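Local structure of lipoprotein (Actinomyces odontolyticus, 3UP9) at residues A[229-232]-A[233-237]. The protein probably binds L-methionine as a membrane-anchored, periplasmic-binding-protein-like lipoprotein of the NlpA family, holding the amino acid between two lobes. Residues are numbered along the deposited sequence; the frame is centred on the assembly and turned at random.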
loop_
_atom_site.group_PDB
_atom_site.type_symbol
_atom_site.label_atom_id
_atom_site.label_comp_id
_atom_site.label_asym_id
_atom_site.label_seq_id
_atom_site.Cartn_x
_atom_site.Cartn_y
_atom_site.Cartn_z
ATOM N N LYS A 229 2.987 -6.889 16.195
ATOM C CA LYS A 229 3.173 -5.444 16.423
ATOM C C LYS A 229 4.647 -5.135 16.784
ATOM O O LYS A 229 5.244 -4.189 16.234
ATOM C CB LYS A 229 2.238 -4.956 17.527
ATOM C CG LYS A 229 2.355 -3.503 17.856
ATOM C CD LYS A 229 1.149 -3.001 18.653
ATOM C CE LYS A 229 1.338 -1.522 18.933
ATOM N NZ LYS A 229 0.154 -0.907 19.550
ATOM N N GLN A 230 5.209 -5.957 17.667
ATOM C CA GLN A 230 6.580 -5.811 18.127
ATOM C C GLN A 230 7.537 -6.066 16.980
ATOM O O GLN A 230 8.459 -5.307 16.788
ATOM C CB GLN A 230 6.875 -6.729 19.344
ATOM C CG GLN A 230 6.155 -6.196 20.562
ATOM C CD GLN A 230 6.413 -6.956 21.850
ATOM O OE1 GLN A 230 6.678 -8.161 21.877
ATOM N NE2 GLN A 230 6.286 -6.237 22.938
ATOM N N TYR A 231 7.312 -7.103 16.197
ATOM C CA TYR A 231 8.097 -7.263 14.974
ATOM C C TYR A 231 8.058 -5.988 14.089
ATOM O O TYR A 231 9.100 -5.528 13.635
ATOM C CB TYR A 231 7.658 -8.496 14.161
ATOM C CG TYR A 231 8.380 -8.593 12.831
ATOM C CD1 TYR A 231 9.664 -9.173 12.748
ATOM C CD2 TYR A 231 7.799 -8.087 11.643
ATOM C CE1 TYR A 231 10.351 -9.241 11.543
ATOM C CE2 TYR A 231 8.486 -8.144 10.427
ATOM C CZ TYR A 231 9.750 -8.747 10.397
ATOM O OH TYR A 231 10.443 -8.784 9.272
ATOM N N ILE A 232 6.885 -5.415 13.851
ATOM C CA ILE A 232 6.790 -4.215 12.989
ATOM C C ILE A 232 7.548 -3.059 13.617
ATOM O O ILE A 232 8.290 -2.370 12.938
ATOM C CB ILE A 232 5.341 -3.777 12.652
ATOM C CG1 ILE A 232 4.631 -4.870 11.855
ATOM C CG2 ILE A 232 5.320 -2.478 11.917
ATOM C CD1 ILE A 232 3.144 -4.618 11.668
ATOM N N GLU A 233 7.397 -2.869 14.917
ATOM C CA GLU A 233 8.040 -1.727 15.587
ATOM C C GLU A 233 9.561 -1.896 15.638
ATOM O O GLU A 233 10.274 -0.930 15.579
ATOM C CB GLU A 233 7.473 -1.562 16.991
ATOM C CG GLU A 233 6.008 -1.189 16.954
ATOM C CD GLU A 233 5.374 -1.028 18.325
ATOM O OE1 GLU A 233 5.668 -1.790 19.273
ATOM O OE2 GLU A 233 4.521 -0.138 18.433
ATOM N N LYS A 234 10.041 -3.132 15.740
ATOM C CA LYS A 234 11.473 -3.401 15.747
ATOM C C LYS A 234 12.020 -3.225 14.358
ATOM O O LYS A 234 13.044 -2.625 14.193
ATOM C CB LYS A 234 11.806 -4.808 16.279
ATOM C CG LYS A 234 11.632 -4.997 17.796
ATOM C CD LYS A 234 12.259 -6.296 18.322
ATOM C CE LYS A 234 11.330 -7.522 18.326
ATOM N NZ LYS A 234 11.573 -8.299 19.590
ATOM N N THR A 235 11.327 -3.716 13.351
ATOM C CA THR A 235 11.867 -3.764 11.987
ATOM C C THR A 235 11.866 -2.382 11.278
ATOM O O THR A 235 12.821 -2.017 10.591
ATOM C CB THR A 235 11.123 -4.874 11.193
ATOM O OG1 THR A 235 11.136 -6.078 11.985
ATOM C CG2 THR A 235 11.747 -5.134 9.820
ATOM N N TRP A 236 10.810 -1.613 11.486
ATOM C CA TRP A 236 10.633 -0.260 10.938
ATOM C C TRP A 236 10.501 0.733 12.032
ATOM O O TRP A 236 9.441 0.845 12.617
ATOM C CB TRP A 236 9.376 -0.202 10.080
ATOM C CG TRP A 236 9.502 -1.071 8.862
ATOM C CD1 TRP A 236 10.122 -0.755 7.654
ATOM C CD2 TRP A 236 8.977 -2.451 8.685
ATOM N NE1 TRP A 236 10.056 -1.818 6.804
ATOM C CE2 TRP A 236 9.401 -2.868 7.364
ATOM C CE3 TRP A 236 8.250 -3.365 9.499
ATOM C CZ2 TRP A 236 9.094 -4.140 6.863
ATOM C CZ3 TRP A 236 7.969 -4.658 8.992
ATOM C CH2 TRP A 236 8.362 -5.023 7.704
ATOM N N SER A 237 11.564 1.458 12.353
ATOM C CA SER A 237 11.467 2.613 13.279
ATOM C C SER A 237 11.736 3.899 12.523
ATOM O O SER A 237 11.972 4.868 13.127
ATOM C CB SER A 237 12.493 2.483 14.401
ATOM O OG SER A 237 13.709 1.986 13.885
#
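Thr235 sets its hydroxyl over the centre of one face of the Tyr231 ring, with OG1 3.2 Å above the ring plane. Its other branch, CG2, lies over a face of the Trp236 indole, displaced toward the rim, while CA of Ile232 sits at the edge of that indole in its plane. The two rings themselves meet obliquely, Tyr231 CE2 to Trp236 CZ3 at 3.8 Å, their planes turned 83° apart. Tyr231 has CG anti to its own N (chi1 175°), which swings the ring alongside the next turn; beyond this contact it stacks with Tyr24 of helix 15-28. An alanine in place of Tyr231 is likely to leave the Thr235 hydroxyl without the ring beneath it and Trp236 CZ3 without its aromatic neighbour.

The contact spans the C-terminal end of helix 226-235, which packs against helix 15-28 in the NlpA-family, periplasmic-binding-protein-like fold; Trp236 is the first residue to leave helical geometry. Tyr231 O takes two bonds from Thr235, from OG1 at 2.7 Å and from N at 2.9 Å, arriving from opposite faces of the carbonyl plane. Trp236 N still closes the final i to i+4 bond on Ile232 O at 3.0 Å, and Trp236 CE3 touches Ile232 CG2 at 3.9 Å; NE1 bonds Gln179 OE1. On another side of the helix the extended Lys229 chain passes Glu233, CE lying 3.5 Å from OE2. Lys229 NZ stays 4.6 Å from Glu233 OE2, too far for a salt bridge, and bonds instead to the carbonyl oxygen of Phe245.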